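Long-range contacts in SnoN,Epimerase SnoN (Streptomyces nogalater, PDB 5EP9), which acts as an epimerase that depends on non-heme iron and 2-oxoglutarate in the biosynthesis of nogalamycin: residues 148-153 with 246-251; 250-255 with 269-274; 116-121 with 281-286; 158-163 with 238-243. All coordinates share one frame; numbering follows the deposited sequence.

Overall arrangement
Interaction 4 is the buried centre of the set: two neighbouring strands of the large antiparallel sheet, regularly paired, with the 2-oxoglutarate on one face. Interaction 3 reaches the same sheet, where the C-terminal tail lies along strand 118-128, and mixes leucine packing with arginines near the surface. Interaction 1 joins two irregular loops by a single bridge and several waters, partly buried near the iron site. Interaction 2 shares Tyr-250 and Arg-251 with it and lies at the surface, where a tyrosine ring packs on a leucine and its backbone is bonded to a turn. In this engineered fusion, interactions 1, 3 and 4 each connect the SnoN portion 14-202 to portion 203-305, whereas interaction 2 lies wholly within the latter.

Interaction 1. Residues 148-153 with 246-251; sequences FPFSTA and ATAAYR
Ser-151 and Ala-249 exchange two hydrogen bonds. Ser-151 N donates to Ala-249 O at 2.7 Å, nearly along the C=O axis, and Ala-249 N returns a bond to Ser-151 OG at 2.8 Å; a chi1 of 60°, which holds OG close over its own backbone, lets one residue both give and receive. Farther along, Arg-251 N reaches Pro-149 O at 2.9 Å from above the carbonyl plane. The Arg-251 chain, bent at chi3 (58°), folds its guanidinium back so that one face lies over Phe-150 O and Ser-151 O without bonding to either. Two waters in the guanidinium plane accept from NH2 and NE and are placed to donate to Phe-148 O, one of them also to Arg-251 O, while a third joins Ser-151 OG to Thr-247 O. Thr-152 OG1 rests 3.5 Å from Ala-248 CB, and the Phe-150 ring, which also brushes Ala-248 CB, meets Phe-121 edge-to-face. A type I turn from Phe-150 to Ala-153 and an inverse gamma turn centred on Pro-149 shape the first loop. The result is an isolated beta bridge, Phe-150 with Tyr-250, between loops of the two SnoN portions, near the iron site, where Phe-148 approaches the iron ligand Asp-144.

Interaction 2. Residues 250-255 with 269-274; sequences YRPTGI and LREGAP
Tyr-250 is the tightly held part of this contact, its ring covered on one face and along part of its edge by residues 269-271. Leu-269 CB sits over one face, 3.8 Å from the ring centroid and 17° off the normal, in a CH-pi contact, while Pro-252 N lies over the opposite face, offset toward the rim. The edge is met by backbone: Arg-270 O comes to 3.4 Å from Tyr-250 CD2 near the ring plane, and Glu-271 N also lies there. Beyond the two segments, the phenol OH is hydrogen-bonded to Asp-259 O. The main chain of the same residue is gripped at both polar atoms, since Tyr-250 N donates to Ala-273 O and Gly-272 N donates to Tyr-250 O, each at 2.8 Å and almost straight. These bonds clasp a type II beta turn from Arg-270 to Ala-273, with Gly-272 at its positive-phi position, against an extended stretch; both belong to the SnoN portion 203-305. A leucine in place of Tyr-250 would probably leave Asp-259 O without its phenol partner and Leu-269 CB without an aromatic face to rest on. Toward solvent the fit is looser. Glu-271 crosses Pro-252 at about a right angle, CG to CD 4.0 Å, and its OE2 stands 3.6 Å from Arg-251 CG. The charged groups do not meet: Arg-251 NE and Glu-271 OE2 are 5.7 Å apart, with the guanidinium and carboxylate planes nearly perpendicular.

Interaction 3. Residues 116-121 with 281-286; sequences SPLRLF and PLLRRP
With CG opposite its carbonyl carbon (chi1 -70°) and the chain extended to NE, Arg-119 lays its guanidinium against Leu-282, whose CD2 stands 3.6 Å above the centre of the flat group, over one face. Arg-119 NE and NH1 are held by the carbonyls of Ala-246 and Phe-280. Leu-283, with a similar first torsion (-56°), reaches the other side of the strand and divides its methyls: CD1 lies 3.9 Å from Leu-118 CB, and CD2 4.1 Å from Leu-120 CB. The Pro-281 ring meets Leu-120 as well, CD to CB 4.0 Å. Between these layers Leu-283 N donates to Leu-118 O at 3.0 Å and Leu-120 N to Pro-281 O at 2.9 Å, both tilted from the carbonyl plane. Leu-118 O also accepts from a water that in turn accepts from Arg-284 N. Toward the surface Arg-284 NH2 touches Pro-117 CG at 3.5 Å, while its NH1 forms a salt bridge with Glu-111, whose carboxylate also takes Leu-118 N. Here the tail of the SnoN portion 203-305 runs roughly antiparallel to the start of strand 118-128 in portion 14-202, adding a single beta bridge, Arg-119 with Leu-282, on the side away from strand 236-245 at this end of the large sheet.

Interaction 4. Residues 158-163 with 238-243; sequences TAWVAL and STSAVY. With AKG (2-oxoglutaric acid), chain E.
Ser-238 lies over one face of the Trp-160 indole: its CB makes a CH-pi contact 3.5 Å from the centroid of the six-membered ring, 13° off the normal, and its OG stands over the same face toward the rim. The indole edge is turned to the 2-oxoglutarate, where Trp-160 NE1 donates to O3 of the distal carboxylate at 2.8 Å, near the ring plane. A phenylalanine in place of Trp-160 would probably leave O3 without the indole N-H and less firmly positioned. Ser-240 serves the other end of the ligand. Its OG, swung opposite the backbone N (chi1 -168°), donates to O2 of the carboxylate beside the keto group at 3.0 Å and packs 3.1 Å from Thr-158 CG2. Arg-236 and Thr-139 also hydrogen-bond the ligand. On the other face Val-161 and Thr-239 lie side by side, CB to OG1 3.6 Å, a water joins Thr-239 OG1 to Ala-159 O, and Ala-159 CB meets the edge of the Tyr-243 ring. The strands themselves are joined by two reciprocal pairs of backbone bonds, Ala-159 with Ala-241 and Val-161 with Thr-239. They belong to different SnoN portions, 14-202 and 203-305. In the large sheet of this cupin-clan fold, strand 157-162 is flanked on its far side by 216-220 and strand 236-245 by 118-128, while helix 104-114 packs through Ile-106 on Ala-159, Val-161 and Tyr-243.

Interaction 1. Residues 148-153 with 246-251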
loop_
_atom_site.group_PDB
_atom_site.type_symbol
_atom_site.label_atom_id
_atom_site.label_comp_id
_atom_site.label_asym_id
_atom_site.label_seq_id
_atom_site.Cartn_x
_atom_site.Cartn_y
_atom_site.Cartn_z
ATOM N N PHE A 148 -10.573 -4.775 -0.578
ATOM C CA PHE A 148 -10.872 -3.435 -1.153
ATOM C C PHE A 148 -12.371 -3.347 -1.530
ATOM O O PHE A 148 -12.849 -4.089 -2.392
ATOM C CB PHE A 148 -9.997 -3.130 -2.367
ATOM C CG PHE A 148 -8.530 -2.973 -2.076
ATOM C CD1 PHE A 148 -8.051 -2.613 -0.806
ATOM C CD2 PHE A 148 -7.609 -3.163 -3.069
ATOM C CE1 PHE A 148 -6.701 -2.421 -0.553
ATOM C CE2 PHE A 148 -6.290 -2.957 -2.825
ATOM C CZ PHE A 148 -5.836 -2.586 -1.575
ATOM N N PRO A 149 -13.141 -2.512 -0.823
ATOM C CA PRO A 149 -14.527 -2.348 -1.122
ATOM C C PRO A 149 -14.811 -1.379 -2.295
ATOM O O PRO A 149 -15.623 -0.458 -2.194
ATOM C CB PRO A 149 -15.079 -1.762 0.195
ATOM C CG PRO A 149 -14.000 -0.791 0.572
ATOM C CD PRO A 149 -12.718 -1.526 0.201
ATOM N N PHE A 150 -14.192 -1.650 -3.432
ATOM C CA PHE A 150 -14.533 -0.913 -4.631
ATOM C C PHE A 150 -14.433 -1.828 -5.865
ATOM O O PHE A 150 -13.749 -2.858 -5.881
ATOM C CB PHE A 150 -13.707 0.367 -4.737
ATOM C CG PHE A 150 -12.219 0.201 -4.533
ATOM C CD1 PHE A 150 -11.423 -0.133 -5.608
ATOM C CD2 PHE A 150 -11.624 0.438 -3.317
ATOM C CE1 PHE A 150 -10.061 -0.261 -5.498
ATOM C CE2 PHE A 150 -10.279 0.287 -3.177
ATOM C CZ PHE A 150 -9.486 -0.058 -4.258
ATOM N N SER A 151 -15.066 -1.351 -6.903
ATOM C CA SER A 151 -15.343 -2.087 -8.144
ATOM C C SER A 151 -14.092 -2.473 -8.905
ATOM O O SER A 151 -14.059 -3.488 -9.524
ATOM C CB SER A 151 -16.307 -1.216 -9.041
ATOM O OG SER A 151 -15.707 0.046 -9.355
ATOM N N THR A 152 -13.029 -1.671 -8.781
ATOM C CA THR A 152 -11.779 -1.910 -9.516
ATOM C C THR A 152 -10.659 -2.466 -8.648
ATOM O O THR A 152 -9.504 -2.286 -8.910
ATOM C CB THR A 152 -11.313 -0.624 -10.184
ATOM O OG1 THR A 152 -11.144 0.384 -9.185
ATOM C CG2 THR A 152 -12.357 -0.156 -11.206
ATOM N N ALA A 153 -11.066 -3.111 -7.569
ATOM C CA ALA A 153 -10.148 -3.721 -6.618
ATOM C C ALA A 153 -9.056 -4.576 -7.262
ATOM O O ALA A 153 -7.890 -4.495 -6.877
ATOM C CB ALA A 153 -10.949 -4.627 -5.662
ATOM N N ALA A 246 -9.615 5.817 -11.390
ATOM C CA ALA A 246 -10.450 6.986 -11.211
ATOM C C ALA A 246 -11.963 6.725 -11.420
ATOM O O ALA A 246 -12.765 7.490 -10.959
ATOM C CB ALA A 246 -9.990 8.103 -12.127
ATOM N N THR A 247 -12.313 5.657 -12.106
ATOM C CA THR A 247 -13.725 5.249 -12.222
ATOM C C THR A 247 -14.227 4.295 -11.123
ATOM O O THR A 247 -15.268 3.726 -11.230
ATOM C CB THR A 247 -13.974 4.516 -13.559
ATOM O OG1 THR A 247 -13.214 3.298 -13.599
ATOM C CG2 THR A 247 -13.620 5.419 -14.774
ATOM N N ALA A 248 -13.439 4.084 -10.101
ATOM C CA ALA A 248 -13.857 3.248 -9.007
ATOM C C ALA A 248 -15.196 3.640 -8.396
ATOM O O ALA A 248 -15.433 4.785 -8.107
ATOM C CB ALA A 248 -12.817 3.245 -7.921
ATOM N N ALA A 249 -15.992 2.613 -8.163
ATOM C CA ALA A 249 -17.226 2.699 -7.439
ATOM C C ALA A 249 -17.280 1.808 -6.231
ATOM O O ALA A 249 -16.680 0.757 -6.203
ATOM C CB ALA A 249 -18.482 2.446 -8.362
ATOM N N TYR A 250 -18.105 2.249 -5.262
ATOM C CA TYR A 250 -18.232 1.523 -4.004
ATOM C C TYR A 250 -18.776 0.100 -4.265
ATOM O O TYR A 250 -19.785 -0.053 -4.940
ATOM C CB TYR A 250 -19.139 2.253 -3.009
ATOM C CG TYR A 250 -19.186 1.594 -1.633
ATOM C CD1 TYR A 250 -18.063 1.545 -0.820
ATOM C CD2 TYR A 250 -20.379 1.089 -1.118
ATOM C CE1 TYR A 250 -18.106 0.969 0.436
ATOM C CE2 TYR A 250 -20.446 0.521 0.155
ATOM C CZ TYR A 250 -19.305 0.449 0.907
ATOM O OH TYR A 250 -19.330 -0.085 2.141
ATOM N N ARG A 251 -18.140 -0.862 -3.646
ATOM C CA ARG A 251 -18.584 -2.253 -3.712
ATOM C C ARG A 251 -18.313 -2.964 -2.411
ATOM O O ARG A 251 -17.179 -3.341 -2.164
ATOM C CB ARG A 251 -17.876 -2.999 -4.879
ATOM C CG ARG A 251 -18.559 -4.342 -5.216
ATOM C CD ARG A 251 -17.893 -5.141 -6.335
ATOM N NE ARG A 251 -16.520 -5.438 -6.034
ATOM C CZ ARG A 251 -15.602 -5.861 -6.924
ATOM N NH1 ARG A 251 -15.908 -6.046 -8.211
ATOM N NH2 ARG A 251 -14.365 -6.151 -6.511
HETATM O O HOH W 1 -12.737 -6.439 -3.850
HETATM O O HOH W 2 -15.537 -5.191 -3.337
HETATM O O HOH W 3 -15.894 0.986 -11.937
#

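Interaction 2. Residues 250-255 with 269-274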
loop_
_atom_site.group_PDB
_atom_site.type_symbol
_atom_site.label_atom_id
_atom_site.label_comp_id
_atom_site.label_asym_id
_atom_site.label_seq_id
_atom_site.Cartn_x
_atom_site.Cartn_y
_atom_site.Cartn_z
ATOM N N TYR A 250 -18.105 2.249 -5.262
ATOM C CA TYR A 250 -18.232 1.523 -4.004
ATOM C C TYR A 250 -18.776 0.100 -4.265
ATOM O O TYR A 250 -19.785 -0.053 -4.940
ATOM C CB TYR A 250 -19.139 2.253 -3.009
ATOM C CG TYR A 250 -19.186 1.594 -1.633
ATOM C CD1 TYR A 250 -18.063 1.545 -0.820
ATOM C CD2 TYR A 250 -20.379 1.089 -1.118
ATOM C CE1 TYR A 250 -18.106 0.969 0.436
ATOM C CE2 TYR A 250 -20.446 0.521 0.155
ATOM C CZ TYR A 250 -19.305 0.449 0.907
ATOM O OH TYR A 250 -19.330 -0.085 2.141
ATOM N N ARG A 251 -18.140 -0.862 -3.646
ATOM C CA ARG A 251 -18.584 -2.253 -3.712
ATOM C C ARG A 251 -18.313 -2.964 -2.411
ATOM O O ARG A 251 -17.179 -3.341 -2.164
ATOM C CB ARG A 251 -17.876 -2.999 -4.879
ATOM C CG ARG A 251 -18.559 -4.342 -5.216
ATOM C CD ARG A 251 -17.893 -5.141 -6.335
ATOM N NE ARG A 251 -16.520 -5.438 -6.034
ATOM C CZ ARG A 251 -15.602 -5.861 -6.924
ATOM N NH1 ARG A 251 -15.908 -6.046 -8.211
ATOM N NH2 ARG A 251 -14.365 -6.151 -6.511
ATOM N N PRO A 252 -19.323 -3.157 -1.559
ATOM C CA PRO A 252 -19.043 -3.764 -0.263
ATOM C C PRO A 252 -18.465 -5.193 -0.362
ATOM O O PRO A 252 -18.839 -5.945 -1.221
ATOM C CB PRO A 252 -20.399 -3.831 0.424
ATOM C CG PRO A 252 -21.357 -3.064 -0.393
ATOM C CD PRO A 252 -20.746 -2.917 -1.753
ATOM N N THR A 253 -17.476 -5.464 0.450
ATOM C CA THR A 253 -16.928 -6.825 0.602
ATOM C C THR A 253 -17.846 -7.690 1.424
ATOM O O THR A 253 -17.782 -8.893 1.351
ATOM C CB THR A 253 -15.611 -6.842 1.369
ATOM O OG1 THR A 253 -15.836 -6.335 2.706
ATOM C CG2 THR A 253 -14.592 -5.961 0.717
ATOM N N GLY A 254 -18.736 -7.080 2.195
ATOM C CA GLY A 254 -19.594 -7.801 3.154
ATOM C C GLY A 254 -18.948 -7.943 4.525
ATOM O O GLY A 254 -19.552 -8.451 5.449
ATOM N N ILE A 255 -17.699 -7.532 4.640
ATOM C CA ILE A 255 -17.026 -7.437 5.934
ATOM C C ILE A 255 -17.185 -6.010 6.457
ATOM O O ILE A 255 -16.561 -5.093 5.931
ATOM C CB ILE A 255 -15.518 -7.714 5.818
ATOM C CG1 ILE A 255 -15.203 -9.010 5.040
ATOM C CG2 ILE A 255 -14.869 -7.734 7.196
ATOM C CD1 ILE A 255 -15.888 -10.246 5.580
ATOM N N LEU A 269 -22.463 4.204 2.464
ATOM C CA LEU A 269 -22.410 4.342 1.021
ATOM C C LEU A 269 -23.209 3.247 0.354
ATOM O O LEU A 269 -23.287 2.120 0.834
ATOM C CB LEU A 269 -21.001 4.316 0.496
ATOM C CG LEU A 269 -20.198 5.526 0.990
ATOM C CD1 LEU A 269 -18.745 5.336 0.628
ATOM C CD2 LEU A 269 -20.735 6.884 0.490
ATOM N N ARG A 270 -23.806 3.608 -0.765
ATOM C CA ARG A 270 -24.607 2.667 -1.540
ATOM C C ARG A 270 -23.625 1.954 -2.545
ATOM O O ARG A 270 -22.739 2.581 -3.133
ATOM C CB ARG A 270 -25.951 3.296 -2.106
ATOM C CG ARG A 270 -27.171 3.025 -1.188
ATOM C CD ARG A 270 -28.331 4.060 -1.274
ATOM N NE ARG A 270 -29.124 3.989 -2.526
ATOM C CZ ARG A 270 -30.251 4.678 -2.805
ATOM N NH1 ARG A 270 -30.797 5.530 -1.933
ATOM N NH2 ARG A 270 -30.856 4.493 -3.982
ATOM N N GLU A 271 -23.818 0.649 -2.730
ATOM C CA GLU A 271 -23.195 -0.062 -3.853
ATOM C C GLU A 271 -23.380 0.641 -5.203
ATOM O O GLU A 271 -24.505 1.021 -5.570
ATOM C CB GLU A 271 -23.723 -1.479 -3.993
ATOM C CG GLU A 271 -22.882 -2.210 -5.043
ATOM C CD GLU A 271 -23.012 -3.725 -5.055
ATOM O OE1 GLU A 271 -24.040 -4.266 -4.587
ATOM O OE2 GLU A 271 -22.097 -4.385 -5.578
ATOM N N GLY A 272 -22.274 0.835 -5.909
ATOM C CA GLY A 272 -22.191 1.520 -7.189
ATOM C C GLY A 272 -21.874 3.009 -7.190
ATOM O O GLY A 272 -21.526 3.613 -8.179
ATOM N N ALA A 273 -21.793 3.536 -5.870
ATOM C CA ALA A 273 -21.672 5.013 -5.682
ATOM C C ALA A 273 -20.307 5.392 -6.069
ATOM O O ALA A 273 -19.393 4.716 -5.658
ATOM C CB ALA A 273 -21.957 5.427 -4.248
ATOM N N PRO A 274 -20.121 6.467 -6.866
ATOM C CA PRO A 274 -18.769 6.696 -7.279
ATOM C C PRO A 274 -17.955 7.235 -6.110
ATOM O O PRO A 274 -18.504 7.810 -5.172
ATOM C CB PRO A 274 -18.868 7.720 -8.410
ATOM C CG PRO A 274 -20.356 7.875 -8.725
ATOM C CD PRO A 274 -21.040 7.498 -7.428
#

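Interaction 3. Residues 116-121 with 281-286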
loop_
_atom_site.group_PDB
_atom_site.type_symbol
_atom_site.label_atom_id
_atom_site.label_comp_id
_atom_site.label_asym_id
_atom_site.label_seq_id
_atom_site.Cartn_x
_atom_site.Cartn_y
_atom_site.Cartn_z
ATOM N N SER A 116 -3.582 4.074 -16.235
ATOM C CA SER A 116 -4.839 4.882 -16.257
ATOM C C SER A 116 -4.802 5.987 -15.176
ATOM O O SER A 116 -3.992 5.928 -14.252
ATOM C CB SER A 116 -6.093 3.958 -15.965
ATOM O OG SER A 116 -6.319 3.721 -14.527
ATOM N N PRO A 117 -5.721 6.927 -15.245
ATOM C CA PRO A 117 -5.849 7.878 -14.159
ATOM C C PRO A 117 -6.313 7.186 -12.900
ATOM O O PRO A 117 -7.056 6.202 -12.964
ATOM C CB PRO A 117 -6.929 8.850 -14.639
ATOM C CG PRO A 117 -6.954 8.704 -16.128
ATOM C CD PRO A 117 -6.510 7.318 -16.442
ATOM N N LEU A 118 -5.819 7.699 -11.782
ATOM C CA LEU A 118 -6.028 7.130 -10.515
ATOM C C LEU A 118 -6.549 8.137 -9.511
ATOM O O LEU A 118 -6.400 9.322 -9.668
ATOM C CB LEU A 118 -4.737 6.535 -9.969
ATOM C CG LEU A 118 -4.045 5.387 -10.755
ATOM C CD1 LEU A 118 -2.683 5.161 -10.132
ATOM C CD2 LEU A 118 -4.848 4.091 -10.779
ATOM N N ARG A 119 -7.099 7.580 -8.446
ATOM C CA ARG A 119 -7.486 8.271 -7.232
ATOM C C ARG A 119 -6.837 7.635 -6.023
ATOM O O ARG A 119 -6.483 6.451 -6.022
ATOM C CB ARG A 119 -8.996 8.202 -7.011
ATOM C CG ARG A 119 -9.817 9.008 -7.963
ATOM C CD ARG A 119 -11.299 8.644 -7.909
ATOM N NE ARG A 119 -12.055 9.420 -8.875
ATOM C CZ ARG A 119 -12.312 10.743 -8.750
ATOM N NH1 ARG A 119 -12.004 11.428 -7.660
ATOM N NH2 ARG A 119 -12.922 11.368 -9.705
ATOM N N LEU A 120 -6.665 8.447 -4.993
ATOM C CA LEU A 120 -6.197 7.943 -3.705
ATOM C C LEU A 120 -7.394 7.333 -3.004
ATOM O O LEU A 120 -8.432 7.939 -2.925
ATOM C CB LEU A 120 -5.625 9.053 -2.849
ATOM C CG LEU A 120 -5.343 8.750 -1.376
ATOM C CD1 LEU A 120 -4.193 7.772 -1.234
ATOM C CD2 LEU A 120 -5.005 10.032 -0.596
ATOM N N PHE A 121 -7.169 6.129 -2.417
ATOM C CA PHE A 121 -8.172 5.449 -1.581
ATOM C C PHE A 121 -7.878 5.609 -0.125
ATOM O O PHE A 121 -8.732 5.977 0.688
ATOM C CB PHE A 121 -8.278 3.929 -1.919
ATOM C CG PHE A 121 -9.223 3.187 -1.012
ATOM C CD1 PHE A 121 -10.567 3.489 -0.998
ATOM C CD2 PHE A 121 -8.776 2.148 -0.224
ATOM C CE1 PHE A 121 -11.434 2.805 -0.195
ATOM C CE2 PHE A 121 -9.637 1.444 0.603
ATOM C CZ PHE A 121 -10.961 1.792 0.624
ATOM N N PRO A 281 -9.148 11.662 -3.830
ATOM C CA PRO A 281 -8.777 12.668 -4.829
ATOM C C PRO A 281 -8.116 12.059 -6.030
ATOM O O PRO A 281 -7.252 11.168 -5.902
ATOM C CB PRO A 281 -7.818 13.607 -4.048
ATOM C CG PRO A 281 -7.221 12.680 -3.016
ATOM C CD PRO A 281 -8.399 11.858 -2.589
ATOM N N LEU A 282 -8.389 12.652 -7.165
ATOM C CA LEU A 282 -7.612 12.436 -8.350
ATOM C C LEU A 282 -6.119 12.731 -8.057
ATOM O O LEU A 282 -5.801 13.707 -7.441
ATOM C CB LEU A 282 -8.094 13.307 -9.480
ATOM C CG LEU A 282 -9.484 12.982 -10.059
ATOM C CD1 LEU A 282 -10.020 14.142 -10.886
ATOM C CD2 LEU A 282 -9.421 11.671 -10.845
ATOM N N LEU A 283 -5.212 11.868 -8.509
ATOM C CA LEU A 283 -3.790 12.129 -8.380
ATOM C C LEU A 283 -3.265 13.168 -9.328
ATOM O O LEU A 283 -2.210 13.685 -9.134
ATOM C CB LEU A 283 -2.970 10.847 -8.571
ATOM C CG LEU A 283 -3.282 9.679 -7.684
ATOM C CD1 LEU A 283 -2.229 8.614 -7.825
ATOM C CD2 LEU A 283 -3.499 10.037 -6.224
ATOM N N ARG A 284 -3.956 13.440 -10.407
ATOM C CA ARG A 284 -3.521 14.469 -11.330
ATOM C C ARG A 284 -4.713 15.370 -11.685
ATOM O O ARG A 284 -5.750 14.885 -12.021
ATOM C CB ARG A 284 -2.895 13.794 -12.551
ATOM C CG ARG A 284 -2.601 14.671 -13.760
ATOM C CD ARG A 284 -2.163 13.829 -14.942
ATOM N NE ARG A 284 -3.339 13.057 -15.453
ATOM C CZ ARG A 284 -3.373 11.803 -15.947
ATOM N NH1 ARG A 284 -2.278 11.058 -16.072
ATOM N NH2 ARG A 284 -4.536 11.264 -16.329
ATOM N N ARG A 285 -4.546 16.687 -11.589
ATOM C CA ARG A 285 -5.626 17.637 -11.891
ATOM C C ARG A 285 -6.173 17.348 -13.322
ATOM O O ARG A 285 -5.384 17.218 -14.270
ATOM C CB ARG A 285 -5.116 19.087 -11.762
ATOM C CG ARG A 285 -5.878 19.949 -10.754
ATOM C CD ARG A 285 -5.748 21.425 -11.132
ATOM N NE ARG A 285 -6.651 21.815 -12.238
ATOM C CZ ARG A 285 -6.450 22.799 -13.133
ATOM N NH1 ARG A 285 -5.338 23.523 -13.132
ATOM N NH2 ARG A 285 -7.371 23.063 -14.067
ATOM N N PRO A 286 -7.516 17.184 -13.486
ATOM C CA PRO A 286 -7.969 16.907 -14.866
ATOM C C PRO A 286 -7.944 18.237 -15.701
ATOM O O PRO A 286 -8.235 19.355 -15.181
ATOM C CB PRO A 286 -9.373 16.299 -14.666
ATOM C CG PRO A 286 -9.858 16.877 -13.360
ATOM C CD PRO A 286 -8.675 17.473 -12.608
HETATM O O HOH W 4 -5.846 11.156 -11.818
#

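Interaction 4. Residues 158-163 with 238-243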
loop_
_atom_site.group_PDB
_atom_site.type_symbol
_atom_site.label_atom_id
_atom_site.label_comp_id
_atom_site.label_asym_id
_atom_site.label_seq_id
_atom_site.Cartn_x
_atom_site.Cartn_y
_atom_site.Cartn_z
ATOM N N THR A 158 -0.607 -0.571 -4.654
ATOM C CA THR A 158 -0.149 -0.068 -3.392
ATOM C C THR A 158 1.322 0.442 -3.481
ATOM O O THR A 158 2.156 -0.253 -3.952
ATOM C CB THR A 158 -0.301 -1.122 -2.324
ATOM O OG1 THR A 158 -1.683 -1.454 -2.164
ATOM C CG2 THR A 158 0.304 -0.667 -0.995
ATOM N N ALA A 159 1.574 1.679 -3.048
ATOM C CA ALA A 159 2.922 2.230 -2.866
ATOM C C ALA A 159 3.367 2.105 -1.414
ATOM O O ALA A 159 2.718 2.640 -0.523
ATOM C CB ALA A 159 2.954 3.686 -3.248
ATOM N N TRP A 160 4.441 1.351 -1.174
ATOM C CA TRP A 160 4.941 1.114 0.173
ATOM C C TRP A 160 6.270 1.840 0.252
ATOM O O TRP A 160 7.215 1.504 -0.463
ATOM C CB TRP A 160 5.119 -0.384 0.391
ATOM C CG TRP A 160 5.299 -0.950 1.779
ATOM C CD1 TRP A 160 4.364 -1.644 2.491
ATOM C CD2 TRP A 160 6.492 -0.976 2.542
ATOM N NE1 TRP A 160 4.905 -2.090 3.657
ATOM C CE2 TRP A 160 6.186 -1.623 3.759
ATOM C CE3 TRP A 160 7.755 -0.350 2.398
ATOM C CZ2 TRP A 160 7.115 -1.825 4.744
ATOM C CZ3 TRP A 160 8.726 -0.537 3.424
ATOM C CH2 TRP A 160 8.391 -1.294 4.568
ATOM N N VAL A 161 6.304 2.864 1.086
ATOM C CA VAL A 161 7.462 3.803 1.092
ATOM C C VAL A 161 8.237 3.582 2.373
ATOM O O VAL A 161 7.656 3.745 3.481
ATOM C CB VAL A 161 6.969 5.275 0.999
ATOM C CG1 VAL A 161 8.098 6.247 1.023
ATOM C CG2 VAL A 161 6.162 5.446 -0.248
ATOM N N ALA A 162 9.506 3.269 2.252
ATOM C CA ALA A 162 10.331 3.090 3.409
ATOM C C ALA A 162 10.767 4.471 3.992
ATOM O O ALA A 162 11.319 5.256 3.267
ATOM C CB ALA A 162 11.572 2.325 3.079
ATOM N N LEU A 163 10.463 4.696 5.274
ATOM C CA LEU A 163 10.878 5.896 5.956
ATOM C C LEU A 163 12.169 5.709 6.770
ATOM O O LEU A 163 12.723 6.672 7.254
ATOM C CB LEU A 163 9.743 6.457 6.814
ATOM C CG LEU A 163 8.478 6.851 6.021
ATOM C CD1 LEU A 163 7.427 7.294 6.970
ATOM C CD2 LEU A 163 8.806 7.945 5.057
ATOM N N SER A 238 7.103 2.963 7.806
ATOM C CA SER A 238 6.822 3.111 6.390
ATOM C C SER A 238 5.436 3.621 6.249
ATOM O O SER A 238 4.637 3.610 7.222
ATOM C CB SER A 238 6.941 1.729 5.659
ATOM O OG SER A 238 6.062 0.771 6.232
ATOM N N THR A 239 5.107 3.951 5.029
ATOM C CA THR A 239 3.728 4.169 4.696
ATOM C C THR A 239 3.289 3.259 3.577
ATOM O O THR A 239 4.080 2.990 2.707
ATOM C CB THR A 239 3.433 5.653 4.268
ATOM O OG1 THR A 239 4.186 5.957 3.099
ATOM C CG2 THR A 239 3.796 6.608 5.371
ATOM N N SER A 240 1.977 3.021 3.538
ATOM C CA SER A 240 1.334 2.241 2.495
ATOM C C SER A 240 0.091 2.919 1.983
ATOM O O SER A 240 -0.821 3.202 2.734
ATOM C CB SER A 240 1.012 0.834 3.057
ATOM O OG SER A 240 0.654 -0.006 2.058
ATOM N N ALA A 241 0.115 3.261 0.710
ATOM C CA ALA A 241 -0.953 3.964 0.095
ATOM C C ALA A 241 -1.563 3.140 -1.025
ATOM O O ALA A 241 -0.859 2.673 -1.895
ATOM C CB ALA A 241 -0.479 5.309 -0.479
ATOM N N VAL A 242 -2.877 3.059 -1.024
ATOM C CA VAL A 242 -3.666 2.353 -2.049
ATOM C C VAL A 242 -4.280 3.377 -3.017
ATOM O O VAL A 242 -4.896 4.326 -2.607
ATOM C CB VAL A 242 -4.790 1.541 -1.379
ATOM C CG1 VAL A 242 -5.649 0.836 -2.406
ATOM C CG2 VAL A 242 -4.192 0.530 -0.390
ATOM N N TYR A 243 -3.932 3.199 -4.256
ATOM C CA TYR A 243 -4.464 3.919 -5.387
ATOM C C TYR A 243 -5.406 3.014 -6.250
ATOM O O TYR A 243 -5.187 1.790 -6.419
ATOM C CB TYR A 243 -3.341 4.392 -6.272
ATOM C CG TYR A 243 -2.333 5.207 -5.496
ATOM C CD1 TYR A 243 -2.677 6.446 -4.995
ATOM C CD2 TYR A 243 -1.074 4.720 -5.183
ATOM C CE1 TYR A 243 -1.792 7.203 -4.253
ATOM C CE2 TYR A 243 -0.183 5.503 -4.444
ATOM C CZ TYR A 243 -0.531 6.716 -3.975
ATOM O OH TYR A 243 0.355 7.485 -3.250
HETATM C C1 AKG E . 0.481 -4.028 1.887
HETATM O O1 AKG E . -0.432 -4.363 1.089
HETATM O O2 AKG E . 1.073 -2.924 1.802
HETATM C C2 AKG E . 0.926 -4.976 2.936
HETATM O O5 AKG E . 0.365 -6.087 3.022
HETATM C C3 AKG E . 2.059 -4.513 3.881
HETATM C C4 AKG E . 2.626 -5.568 4.826
HETATM C C5 AKG E . 3.710 -5.099 5.768
HETATM O O3 AKG E . 4.141 -3.936 5.673
HETATM O O4 AKG E . 4.136 -5.880 6.674
HETATM O O HOH W 5 2.769 5.485 0.814
#